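Local coordinates for mandelate racemase / muconate lactonizing enzyme, C-terminal domain protein (PDB 4E5T) that is a putative member of the enolase superfamily, binds magnesium, and probably catalyses a proton-abstraction reaction on a carboxylate substrate, at residues 2-7 against 29-34; 8-13 against 381-386; 61-66 against 76-81; 354-359 against 373-378. All coordinates share one frame; numbering follows the deposited sequence.

Contact 1 (2-7 against 29-34); sequences MRLSDI and LVTACG
The first hairpin of the N-terminal antiparallel sheet pairs Leu4, Asp6 and Ile7 of strand 4-13 with Thr31, Val30 and Leu29 of strand 23-31. Asp6 and Val30 form a hydrogen-bonded pair, in which Val30 N donates a hydrogen bond to Asp6 O at 2.7 Å. Val30 O in turn accepts two bonds, from Ser5 N at 2.8 Å and from Asp6 N at 3.1 Å. Ser5 and Asp6 thus both face Val30, a classic beta bulge, and the register slips by one residue between Leu4 and Asp6. Beyond it Ala32 N reaches Arg3 O at 3.1 Å, nearly in line with the carbonyl bond, as the chain enters the type I turn from Thr31 to Gly34. This three-stranded sheet belongs to the capping domain that precedes the barrel in enolase-superfamily proteins. Its helix-covered face carries Ile7 and Leu29, which lie side by side and point the same way; Ile7 CG1 rests 3.9 Å from Leu29 CD2. The other methyl of Leu29, CD1, meets Leu4 CD1 at 3.8 Å. Leu4 starts out away from strand 23-31, yet its end comes back to it, and its second branch, CD2, packs obliquely on Thr31 CG2. Phe59 of helix 48-63 touches Leu4, Ile7 and Leu29, while helix 89-110 adds Leu98, Ala101, Cys102 and Ile105. The hydroxyl of Thr31 is hydrogen-bonded to Ile35 O.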
loop_
_atom_site.group_PDB
_atom_site.type_symbol
_atom_site.label_atom_id
_atom_site.label_comp_id
_atom_site.label_asym_id
_atom_site.label_seq_id
_atom_site.Cartn_x
_atom_site.Cartn_y
_atom_site.Cartn_z
ATOM N N MET A 2 51.941 -7.291 0.122
ATOM C CA MET A 2 51.448 -7.120 -1.247
ATOM C C MET A 2 50.818 -5.743 -1.470
ATOM O O MET A 2 49.932 -5.328 -0.729
ATOM C CB MET A 2 50.434 -8.213 -1.621
ATOM C CG MET A 2 50.271 -8.370 -3.136
ATOM S SD MET A 2 49.110 -9.618 -3.761
ATOM C CE MET A 2 49.559 -11.068 -2.821
ATOM N N ARG A 3 51.271 -5.037 -2.498
ATOM C CA ARG A 3 50.725 -3.723 -2.800
ATOM C C ARG A 3 50.673 -3.423 -4.304
ATOM O O ARG A 3 51.605 -3.724 -5.042
ATOM C CB ARG A 3 51.487 -2.630 -2.039
ATOM C CG ARG A 3 52.948 -2.933 -1.744
ATOM C CD ARG A 3 53.732 -1.649 -1.444
ATOM N NE ARG A 3 53.552 -0.658 -2.508
ATOM C CZ ARG A 3 54.169 0.520 -2.562
ATOM N NH1 ARG A 3 55.026 0.867 -1.605
ATOM N NH2 ARG A 3 53.928 1.349 -3.577
ATOM N N LEU A 4 49.566 -2.848 -4.759
ATOM C CA LEU A 4 49.446 -2.439 -6.154
ATOM C C LEU A 4 50.384 -1.269 -6.386
ATOM O O LEU A 4 50.479 -0.346 -5.550
ATOM C CB LEU A 4 48.013 -2.027 -6.484
ATOM C CG LEU A 4 47.004 -3.141 -6.254
ATOM C CD1 LEU A 4 45.616 -2.689 -6.609
ATOM C CD2 LEU A 4 47.407 -4.328 -7.097
ATOM N N SER A 5 51.056 -1.299 -7.531
ATOM C CA SER A 5 52.160 -0.387 -7.770
ATOM C C SER A 5 51.978 0.434 -9.035
ATOM O O SER A 5 52.287 1.628 -9.075
ATOM C CB SER A 5 53.458 -1.186 -7.872
ATOM O OG SER A 5 54.460 -0.585 -7.093
ATOM N N ASP A 6 51.472 -0.224 -10.069
ATOM C CA ASP A 6 51.514 0.334 -11.406
ATOM C C ASP A 6 50.288 -0.053 -12.201
ATOM O O ASP A 6 49.744 -1.155 -12.058
ATOM C CB ASP A 6 52.767 -0.137 -12.143
ATOM C CG ASP A 6 54.004 0.633 -11.737
ATOM O OD1 ASP A 6 54.000 1.878 -11.888
ATOM O OD2 ASP A 6 54.976 -0.005 -11.265
ATOM N N ILE A 7 49.863 0.884 -13.040
ATOM C CA ILE A 7 48.760 0.677 -13.947
ATOM C C ILE A 7 49.219 1.027 -15.368
ATOM O O ILE A 7 50.006 1.962 -15.577
ATOM C CB ILE A 7 47.512 1.502 -13.526
ATOM C CG1 ILE A 7 46.345 1.244 -14.492
ATOM C CG2 ILE A 7 47.836 2.988 -13.434
ATOM C CD1 ILE A 7 45.053 1.946 -14.118
ATOM N N LEU A 29 46.963 -3.991 -14.002
ATOM C CA LEU A 29 47.460 -3.662 -12.655
ATOM C C LEU A 29 48.673 -4.496 -12.274
ATOM O O LEU A 29 48.671 -5.715 -12.427
ATOM C CB LEU A 29 46.384 -3.876 -11.595
ATOM C CG LEU A 29 45.108 -3.044 -11.629
ATOM C CD1 LEU A 29 44.517 -3.025 -10.243
ATOM C CD2 LEU A 29 45.414 -1.649 -12.085
ATOM N N VAL A 30 49.713 -3.849 -11.768
ATOM C CA VAL A 30 50.910 -4.585 -11.381
ATOM C C VAL A 30 51.285 -4.362 -9.931
ATOM O O VAL A 30 51.490 -3.226 -9.507
ATOM C CB VAL A 30 52.124 -4.174 -12.209
ATOM C CG1 VAL A 30 53.256 -5.153 -11.964
ATOM C CG2 VAL A 30 51.775 -4.119 -13.681
ATOM N N THR A 31 51.384 -5.454 -9.178
ATOM C CA THR A 31 51.934 -5.411 -7.828
ATOM C C THR A 31 53.456 -5.193 -7.834
ATOM O O THR A 31 54.146 -5.389 -8.842
ATOM C CB THR A 31 51.688 -6.718 -7.094
ATOM O OG1 THR A 31 52.260 -7.783 -7.858
ATOM C CG2 THR A 31 50.204 -6.979 -6.916
ATOM N N ALA A 32 53.968 -4.818 -6.672
ATOM C CA ALA A 32 55.374 -4.508 -6.474
ATOM C C ALA A 32 56.285 -5.699 -6.744
ATOM O O ALA A 32 57.469 -5.550 -7.045
ATOM C CB ALA A 32 55.564 -4.034 -5.055
ATOM N N CYS A 33 55.713 -6.886 -6.617
ATOM C CA CYS A 33 56.468 -8.115 -6.685
ATOM C C CYS A 33 56.280 -8.780 -8.051
ATOM O O CYS A 33 56.918 -9.794 -8.355
ATOM C CB CYS A 33 56.065 -9.045 -5.528
ATOM S SG CYS A 33 54.263 -9.367 -5.360
ATOM N N GLY A 34 55.409 -8.206 -8.880
ATOM C CA GLY A 34 55.290 -8.655 -10.256
ATOM C C GLY A 34 53.975 -9.253 -10.742
ATOM O O GLY A 34 53.772 -9.381 -11.961
#

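Contact 2 (8-13 against 381-386); sequences ETFVVG and VARANP
Ala382, in the short helix 379-383, sets its methyl between two side chains of strand 4-13: CB lies 3.9 Å from Phe10 CD2 and equally far from Val12 CG2. Arg383 follows with a chain extended from CG to NE, which carries its guanidinium past the Phe10 ring to Glu8. The grip is side-on and two-pronged: NH1 meets Glu8 OE1 at 2.6 Å and NE meets OE2 at 3.3 Å, both on the syn side of the carboxylate, with the two planes 37° apart. Phe10 CE2 lies over one face of the guanidinium, offset toward its rim, the ring plane inclined by 52°. Arg383 NH1 also forms a salt bridge with Glu379, so this nitrogen is shared by two carboxylates. Asn385 turns its amide back toward the helix, where ND2 bonds Val381 O at 2.6 Å. Its backbone O accepts Gly13 N at 3.1 Å and touches Val12 CA, while its CB packs on Val12 CG1. At Pro386 the chain runs alongside Val11 and Gly13. A C-terminal segment returning to the first strand of the capping-domain sheet in this way is consistent with the two-domain architecture of the enolase superfamily.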
loop_
_atom_site.group_PDB
_atom_site.type_symbol
_atom_site.label_atom_id
_atom_site.label_comp_id
_atom_site.label_asym_id
_atom_site.label_seq_id
_atom_site.Cartn_x
_atom_site.Cartn_y
_atom_site.Cartn_z
ATOM N N GLU A 8 48.782 0.226 -16.333
ATOM C CA GLU A 8 48.819 0.642 -17.722
ATOM C C GLU A 8 47.374 0.561 -18.224
ATOM O O GLU A 8 46.611 -0.298 -17.783
ATOM C CB GLU A 8 49.778 -0.215 -18.571
ATOM C CG GLU A 8 49.863 0.259 -20.028
ATOM C CD GLU A 8 50.896 -0.472 -20.889
ATOM O OE1 GLU A 8 51.191 -1.664 -20.614
ATOM O OE2 GLU A 8 51.409 0.160 -21.853
ATOM N N THR A 9 46.987 1.485 -19.100
ATOM C CA THR A 9 45.678 1.422 -19.741
ATOM C C THR A 9 45.867 1.194 -21.223
ATOM O O THR A 9 46.900 1.537 -21.797
ATOM C CB THR A 9 44.814 2.703 -19.527
ATOM O OG1 THR A 9 45.556 3.874 -19.903
ATOM C CG2 THR A 9 44.359 2.825 -18.084
ATOM N N PHE A 10 44.853 0.595 -21.828
ATOM C CA PHE A 10 44.859 0.294 -23.246
ATOM C C PHE A 10 43.505 0.694 -23.804
ATOM O O PHE A 10 42.460 0.300 -23.286
ATOM C CB PHE A 10 45.059 -1.203 -23.478
ATOM C CG PHE A 10 46.250 -1.786 -22.763
ATOM C CD1 PHE A 10 46.229 -1.989 -21.384
ATOM C CD2 PHE A 10 47.377 -2.165 -23.475
ATOM C CE1 PHE A 10 47.310 -2.524 -20.732
ATOM C CE2 PHE A 10 48.463 -2.713 -22.824
ATOM C CZ PHE A 10 48.432 -2.891 -21.457
ATOM N N VAL A 11 43.525 1.505 -24.846
ATOM C CA VAL A 11 42.336 1.798 -25.591
ATOM C C VAL A 11 42.522 1.091 -26.913
ATOM O O VAL A 11 43.446 1.401 -27.655
ATOM C CB VAL A 11 42.190 3.299 -25.783
ATOM C CG1 VAL A 11 40.882 3.628 -26.522
ATOM C CG2 VAL A 11 42.273 4.010 -24.415
ATOM N N VAL A 12 41.671 0.109 -27.183
ATOM C CA VAL A 12 41.839 -0.763 -28.340
ATOM C C VAL A 12 40.656 -0.661 -29.290
ATOM O O VAL A 12 39.539 -1.014 -28.921
ATOM C CB VAL A 12 41.950 -2.252 -27.907
ATOM C CG1 VAL A 12 42.018 -3.144 -29.126
ATOM C CG2 VAL A 12 43.155 -2.478 -26.998
ATOM N N GLY A 13 40.896 -0.188 -30.509
ATOM C CA GLY A 13 39.856 -0.152 -31.528
ATOM C C GLY A 13 39.475 -1.551 -31.985
ATOM O O GLY A 13 40.324 -2.427 -32.094
ATOM N N VAL A 381 49.123 -7.563 -28.814
ATOM C CA VAL A 381 47.971 -7.425 -29.696
ATOM C C VAL A 381 47.164 -6.192 -29.322
ATOM O O VAL A 381 46.680 -5.477 -30.196
ATOM C CB VAL A 381 47.088 -8.684 -29.692
ATOM C CG1 VAL A 381 45.735 -8.399 -30.309
ATOM C CG2 VAL A 381 47.784 -9.779 -30.449
ATOM N N ALA A 382 47.058 -5.924 -28.023
ATOM C CA ALA A 382 46.322 -4.751 -27.550
ATOM C C ALA A 382 46.992 -3.434 -27.929
ATOM O O ALA A 382 46.308 -2.514 -28.333
ATOM C CB ALA A 382 46.070 -4.817 -26.055
ATOM N N ARG A 383 48.315 -3.333 -27.807
ATOM C CA ARG A 383 48.992 -2.079 -28.162
ATOM C C ARG A 383 49.040 -1.859 -29.665
ATOM O O ARG A 383 49.149 -0.724 -30.138
ATOM C CB ARG A 383 50.423 -2.022 -27.624
ATOM C CG ARG A 383 50.557 -2.221 -26.151
ATOM C CD ARG A 383 51.945 -1.854 -25.661
ATOM N NE ARG A 383 52.008 -2.032 -24.216
ATOM C CZ ARG A 383 52.315 -3.177 -23.620
ATOM N NH1 ARG A 383 52.319 -3.244 -22.292
ATOM N NH2 ARG A 383 52.617 -4.250 -24.355
ATOM N N ALA A 384 48.976 -2.952 -30.416
ATOM C CA ALA A 384 49.179 -2.892 -31.852
ATOM C C ALA A 384 47.914 -2.408 -32.533
ATOM O O ALA A 384 47.915 -2.153 -33.729
ATOM C CB ALA A 384 49.579 -4.250 -32.376
ATOM N N ASN A 385 46.838 -2.283 -31.760
ATOM C CA ASN A 385 45.529 -1.905 -32.283
ATOM C C ASN A 385 44.915 -0.678 -31.615
ATOM O O ASN A 385 43.878 -0.794 -30.952
ATOM C CB ASN A 385 44.553 -3.065 -32.119
ATOM C CG ASN A 385 44.861 -4.216 -33.037
ATOM O OD1 ASN A 385 44.246 -4.354 -34.089
ATOM N ND2 ASN A 385 45.822 -5.050 -32.647
ATOM N N PRO A 386 45.522 0.506 -31.820
ATOM C CA PRO A 386 45.033 1.747 -31.210
ATOM C C PRO A 386 43.623 2.096 -31.708
ATOM O O PRO A 386 43.195 1.611 -32.756
ATOM C CB PRO A 386 46.028 2.780 -31.731
ATOM C CG PRO A 386 46.360 2.277 -33.069
ATOM C CD PRO A 386 46.496 0.792 -32.884
#

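Contact 3 (61-66 against 76-81); sequences RQFAGE and HKTYGA
Gln62 bends back over the helix 71-79, its side chain lying obliquely across Lys77 and Thr78. With CG anti to the carbonyl carbon (chi1 -51°) and the chain bent at chi2 (-45°), CG comes to 3.4 Å from Thr78 OG1, while the amide is carried on along the helix. There OE1 lies beside the Lys77 chain, 3.1 Å from CE, and NE2 approaches the methyl of Ala81 at 3.8 Å. Lys77 is also kinked, at chi3 (58°), and its ammonium reaches across to the end of the other helix, where NZ donates to Gln62 O at 2.8 Å, tilted from the carbonyl plane. A weak salt bridge to Glu66 OE2, at 3.5 Å, adds to the hold on NZ; the two side chains come from opposite directions. The pair belongs to the helical part of the N-terminal capping domain: helix 48-63 ends with a wider pi-type turn, and a type II turn from Phe63 to Glu66 leads the chain on toward helix 71-79. Were Gln62 an alanine, the Lys77 methylenes and the Ala81 methyl would probably be left without the amide that packs on them. Phe63 crosses Thr78 at about a right angle, placing CE1 3.4 Å from OG1, whose hydrogen bond goes to Leu74 O. Glu66 OE1 forms a salt bridge with Lys73. Beyond the helix, Lys77 packs on Ile180 of the second subunit, and Tyr79 OH bonds Glu246 of that subunit.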
loop_
_atom_site.group_PDB
_atom_site.type_symbol
_atom_site.label_atom_id
_atom_site.label_comp_id
_atom_site.label_asym_id
_atom_site.label_seq_id
_atom_site.Cartn_x
_atom_site.Cartn_y
_atom_site.Cartn_z
ATOM N N ARG A 61 44.893 7.906 -6.998
ATOM C CA ARG A 61 44.206 8.483 -5.842
ATOM C C ARG A 61 43.748 7.416 -4.843
ATOM O O ARG A 61 43.833 7.611 -3.634
ATOM C CB ARG A 61 43.018 9.340 -6.301
ATOM C CG ARG A 61 43.002 10.774 -5.774
ATOM C CD ARG A 61 42.073 11.667 -6.604
ATOM N NE ARG A 61 42.779 12.488 -7.595
ATOM C CZ ARG A 61 43.117 13.767 -7.413
ATOM N NH1 ARG A 61 42.814 14.380 -6.269
ATOM N NH2 ARG A 61 43.759 14.433 -8.370
ATOM N N GLN A 62 43.286 6.281 -5.349
ATOM C CA GLN A 62 42.712 5.263 -4.478
ATOM C C GLN A 62 43.500 3.958 -4.307
ATOM O O GLN A 62 43.486 3.384 -3.217
ATOM C CB GLN A 62 41.272 4.917 -4.893
ATOM C CG GLN A 62 40.321 6.086 -5.072
ATOM C CD GLN A 62 40.414 7.106 -3.966
ATOM O OE1 GLN A 62 40.741 6.784 -2.819
ATOM N NE2 GLN A 62 40.125 8.362 -4.308
ATOM N N PHE A 63 44.170 3.473 -5.353
ATOM C CA PHE A 63 44.681 2.095 -5.299
ATOM C C PHE A 63 46.160 1.910 -4.973
ATOM O O PHE A 63 46.515 1.001 -4.238
ATOM C CB PHE A 63 44.315 1.323 -6.564
ATOM C CG PHE A 63 42.846 1.017 -6.679
ATOM C CD1 PHE A 63 41.910 2.048 -6.745
ATOM C CD2 PHE A 63 42.396 -0.293 -6.724
ATOM C CE1 PHE A 63 40.559 1.776 -6.846
ATOM C CE2 PHE A 63 41.045 -0.572 -6.830
ATOM C CZ PHE A 63 40.123 0.464 -6.892
ATOM N N ALA A 64 47.012 2.753 -5.537
ATOM C CA ALA A 64 48.455 2.631 -5.362
ATOM C C ALA A 64 48.834 2.490 -3.885
ATOM O O ALA A 64 48.440 3.307 -3.063
ATOM C CB ALA A 64 49.137 3.834 -5.957
ATOM N N GLY A 65 49.578 1.438 -3.553
ATOM C CA GLY A 65 49.972 1.206 -2.176
ATOM C C GLY A 65 49.001 0.343 -1.375
ATOM O O GLY A 65 49.150 0.200 -0.165
ATOM N N GLU A 66 48.011 -0.243 -2.042
ATOM C CA GLU A 66 46.980 -0.988 -1.337
ATOM C C GLU A 66 47.036 -2.472 -1.631
ATOM O O GLU A 66 47.475 -2.883 -2.700
ATOM C CB GLU A 66 45.580 -0.450 -1.672
ATOM C CG GLU A 66 45.243 0.893 -1.050
ATOM C CD GLU A 66 44.923 0.809 0.439
ATOM O OE1 GLU A 66 45.007 -0.299 1.033
ATOM O OE2 GLU A 66 44.572 1.867 1.013
ATOM N N HIS A 76 34.815 1.304 -1.468
ATOM C CA HIS A 76 34.280 2.406 -0.689
ATOM C C HIS A 76 35.110 3.698 -0.801
ATOM O O HIS A 76 34.552 4.788 -0.964
ATOM C CB HIS A 76 34.013 1.970 0.754
ATOM C CG HIS A 76 32.792 1.108 0.895
ATOM N ND1 HIS A 76 32.812 -0.255 0.702
ATOM C CD2 HIS A 76 31.507 1.423 1.179
ATOM C CE1 HIS A 76 31.598 -0.744 0.880
ATOM N NE2 HIS A 76 30.786 0.253 1.171
ATOM N N LYS A 77 36.429 3.577 -0.752
ATOM C CA LYS A 77 37.312 4.728 -0.982
ATOM C C LYS A 77 36.992 5.429 -2.291
ATOM O O LYS A 77 37.030 6.641 -2.368
ATOM C CB LYS A 77 38.793 4.315 -0.988
ATOM C CG LYS A 77 39.411 4.214 0.395
ATOM C CD LYS A 77 40.886 3.899 0.329
ATOM C CE LYS A 77 41.663 4.930 -0.467
ATOM N NZ LYS A 77 43.071 4.465 -0.704
ATOM N N THR A 78 36.657 4.657 -3.315
ATOM C CA THR A 78 36.462 5.195 -4.657
ATOM C C THR A 78 35.077 5.809 -4.832
ATOM O O THR A 78 34.914 6.918 -5.354
ATOM C CB THR A 78 36.693 4.082 -5.681
ATOM O OG1 THR A 78 38.048 3.663 -5.561
ATOM C CG2 THR A 78 36.464 4.564 -7.094
ATOM N N TYR A 79 34.098 5.049 -4.370
ATOM C CA TYR A 79 32.688 5.393 -4.381
ATOM C C TYR A 79 32.360 6.632 -3.538
ATOM O O TYR A 79 31.384 7.342 -3.813
ATOM C CB TYR A 79 31.932 4.195 -3.817
ATOM C CG TYR A 79 30.446 4.322 -3.832
ATOM C CD1 TYR A 79 29.761 4.521 -5.020
ATOM C CD2 TYR A 79 29.714 4.204 -2.655
ATOM C CE1 TYR A 79 28.374 4.622 -5.034
ATOM C CE2 TYR A 79 28.342 4.295 -2.659
ATOM C CZ TYR A 79 27.671 4.505 -3.847
ATOM O OH TYR A 79 26.299 4.593 -3.840
ATOM N N GLY A 80 33.163 6.886 -2.508
ATOM C CA GLY A 80 32.866 7.972 -1.601
ATOM C C GLY A 80 33.779 9.157 -1.802
ATOM O O GLY A 80 33.648 10.188 -1.118
ATOM N N ALA A 81 34.719 9.001 -2.730
ATOM C CA ALA A 81 35.644 10.072 -3.071
ATOM C C ALA A 81 34.871 11.309 -3.535
ATOM O O ALA A 81 33.884 11.195 -4.260
ATOM C CB ALA A 81 36.587 9.601 -4.142
#

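Contact 4 (354-359 against 373-378); sequences LTTPIR and LGHDLN
Leu354 lies against the backbone of the 373-378 loop, its CA 3.5 Å from Asp376 O in a CA-H...O contact and its CD1 4.1 Å from His375 CB. The same Asp376 carbonyl takes the Thr355 N-H at 3.0 Å, beside a single backbone bridge between Leu354 and Leu377. Thr355 and Asp376 then run side by side, pointing the same way, with their CB atoms 4.1 Å apart; the carboxylate itself forms a salt bridge with Lys108. At Thr356 the backbone O receives His375 ND1 at 2.8 Å in a nearly straight bond (170° at the hydrogen). The oxygen lies in the imidazole plane, but the nitrogen sits well above the carbonyl plane. His375 has CG anti to its carbonyl carbon (chi1 -50°), which brings the ND1-CE1 edge of the ring to the 354-359 loop. Both loops belong to the C-terminal part of the barrel domain, one leading from helix 349-352 into strand 359-361 and the other running from strand 364-366 to helix 379-383, which Asn378 N-caps. Pro357 O faces the next ring atom, CE1, at 3.2 Å, and Ile358 CA approaches CE1 obliquely. A leucine in place of His375 would probably leave Thr356 O without its side-chain donor and the 354-359 loop less firmly tied. Ile358 packs onto Ala324 and Ile328 of helix 321-332, whose Leu325 touches the His375 side chain.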
loop_
_atom_site.group_PDB
_atom_site.type_symbol
_atom_site.label_atom_id
_atom_site.label_comp_id
_atom_site.label_asym_id
_atom_site.label_seq_id
_atom_site.Cartn_x
_atom_site.Cartn_y
_atom_site.Cartn_z
ATOM N N LEU A 354 43.229 -12.424 -26.448
ATOM C CA LEU A 354 43.613 -13.337 -25.386
ATOM C C LEU A 354 44.868 -14.209 -25.704
ATOM O O LEU A 354 45.252 -14.424 -26.854
ATOM C CB LEU A 354 42.409 -14.186 -24.968
ATOM C CG LEU A 354 41.257 -13.315 -24.472
ATOM C CD1 LEU A 354 40.138 -14.162 -23.905
ATOM C CD2 LEU A 354 41.769 -12.317 -23.437
ATOM N N THR A 355 45.510 -14.671 -24.644
ATOM C CA THR A 355 46.711 -15.469 -24.715
ATOM C C THR A 355 46.290 -16.889 -25.054
ATOM O O THR A 355 47.036 -17.659 -25.675
ATOM C CB THR A 355 47.408 -15.408 -23.343
ATOM O OG1 THR A 355 48.562 -14.571 -23.436
ATOM C CG2 THR A 355 47.805 -16.776 -22.834
ATOM N N THR A 356 45.069 -17.211 -24.638
ATOM C CA THR A 356 44.430 -18.482 -24.900
ATOM C C THR A 356 42.959 -18.115 -24.953
ATOM O O THR A 356 42.483 -17.361 -24.102
ATOM C CB THR A 356 44.638 -19.453 -23.737
ATOM O OG1 THR A 356 44.217 -18.832 -22.514
ATOM C CG2 THR A 356 46.090 -19.844 -23.608
ATOM N N PRO A 357 42.224 -18.638 -25.943
ATOM C CA PRO A 357 40.891 -18.104 -26.254
ATOM C C PRO A 357 39.784 -18.598 -25.322
ATOM O O PRO A 357 39.954 -19.610 -24.650
ATOM C CB PRO A 357 40.646 -18.624 -27.672
ATOM C CG PRO A 357 41.367 -19.939 -27.690
ATOM C CD PRO A 357 42.609 -19.731 -26.854
ATOM N N ILE A 358 38.669 -17.872 -25.285
ATOM C CA ILE A 358 37.477 -18.339 -24.593
ATOM C C ILE A 358 36.978 -19.601 -25.295
ATOM O O ILE A 358 36.838 -19.635 -26.517
ATOM C CB ILE A 358 36.361 -17.250 -24.556
ATOM C CG1 ILE A 358 36.883 -15.981 -23.880
ATOM C CG2 ILE A 358 35.154 -17.752 -23.809
ATOM C CD1 ILE A 358 35.903 -14.762 -23.891
ATOM N N ARG A 359 36.714 -20.640 -24.518
ATOM C CA ARG A 359 36.347 -21.924 -25.085
ATOM C C ARG A 359 34.849 -22.046 -25.328
ATOM O O ARG A 359 34.062 -22.170 -24.391
ATOM C CB ARG A 359 36.816 -23.025 -24.142
ATOM C CG ARG A 359 36.963 -24.376 -24.763
ATOM C CD ARG A 359 37.542 -25.308 -23.750
ATOM N NE ARG A 359 37.488 -26.691 -24.202
ATOM C CZ ARG A 359 37.610 -27.739 -23.395
ATOM N NH1 ARG A 359 37.787 -27.551 -22.089
ATOM N NH2 ARG A 359 37.548 -28.971 -23.892
ATOM N N LEU A 373 41.064 -14.637 -13.737
ATOM C CA LEU A 373 40.023 -14.532 -14.742
ATOM C C LEU A 373 40.135 -15.683 -15.722
ATOM O O LEU A 373 39.190 -15.957 -16.470
ATOM C CB LEU A 373 40.088 -13.196 -15.470
ATOM C CG LEU A 373 39.936 -11.940 -14.608
ATOM C CD1 LEU A 373 40.290 -10.705 -15.427
ATOM C CD2 LEU A 373 38.530 -11.837 -14.016
ATOM N N GLY A 374 41.282 -16.361 -15.715
ATOM C CA GLY A 374 41.414 -17.609 -16.446
ATOM C C GLY A 374 42.127 -17.468 -17.769
ATOM O O GLY A 374 42.552 -18.458 -18.384
ATOM N N HIS A 375 42.239 -16.224 -18.215
ATOM C CA HIS A 375 42.923 -15.894 -19.455
ATOM C C HIS A 375 43.686 -14.591 -19.251
ATOM O O HIS A 375 43.371 -13.815 -18.352
ATOM C CB HIS A 375 41.917 -15.752 -20.596
ATOM C CG HIS A 375 40.957 -16.898 -20.704
ATOM N ND1 HIS A 375 40.938 -17.752 -21.786
ATOM C CD2 HIS A 375 39.982 -17.330 -19.870
ATOM C CE1 HIS A 375 39.986 -18.654 -21.614
ATOM N NE2 HIS A 375 39.396 -18.423 -20.454
ATOM N N ASP A 376 44.702 -14.369 -20.075
ATOM C CA ASP A 376 45.550 -13.196 -19.949
ATOM C C ASP A 376 45.442 -12.312 -21.190
ATOM O O ASP A 376 45.204 -12.799 -22.299
ATOM C CB ASP A 376 47.005 -13.614 -19.730
ATOM C CG ASP A 376 47.290 -14.021 -18.295
ATOM O OD1 ASP A 376 46.563 -13.531 -17.398
ATOM O OD2 ASP A 376 48.239 -14.820 -18.074
ATOM N N LEU A 377 45.602 -11.005 -21.000
ATOM C CA LEU A 377 45.536 -10.092 -22.124
ATOM C C LEU A 377 46.814 -10.190 -22.942
ATOM O O LEU A 377 47.926 -10.116 -22.420
ATOM C CB LEU A 377 45.297 -8.650 -21.663
ATOM C CG LEU A 377 45.190 -7.584 -22.772
ATOM C CD1 LEU A 377 43.928 -7.709 -23.596
ATOM C CD2 LEU A 377 45.344 -6.160 -22.225
ATOM N N ASN A 378 46.650 -10.374 -24.237
ATOM C CA ASN A 378 47.764 -10.264 -25.135
ATOM C C ASN A 378 48.075 -8.780 -25.281
ATOM O O ASN A 378 47.539 -8.107 -26.153
ATOM C CB ASN A 378 47.394 -10.884 -26.469
ATOM C CG ASN A 378 48.591 -11.145 -27.329
ATOM O OD1 ASN A 378 49.558 -10.388 -27.293
ATOM N ND2 ASN A 378 48.541 -12.220 -28.117
#

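How the contacts relate
Contacts 1 and 2 divide strand 4-13 between them: its first half pairs with strand 23-31 and its second half meets helix 379-383 and the chain that follows it, their centres about 20 Å apart. Contact 3 follows contact 1 in sequence, about 15 Å away between centres, and joins it directly, since Leu4 N and O probably bond Glu66 O and Gly65 N. Contact 4 falls within the long chain interval that contact 2 spans; about 15 Å separates their centres, and Leu377 CD2 packs on Ala382 CB. Contacts 3 and 4 lie farther apart, about 28 Å between centres. Contacts 1 and 3 thus stay within the capping domain, whereas contact 2 ties its first strand to the C-terminal part of the chain, with contact 4 beside it.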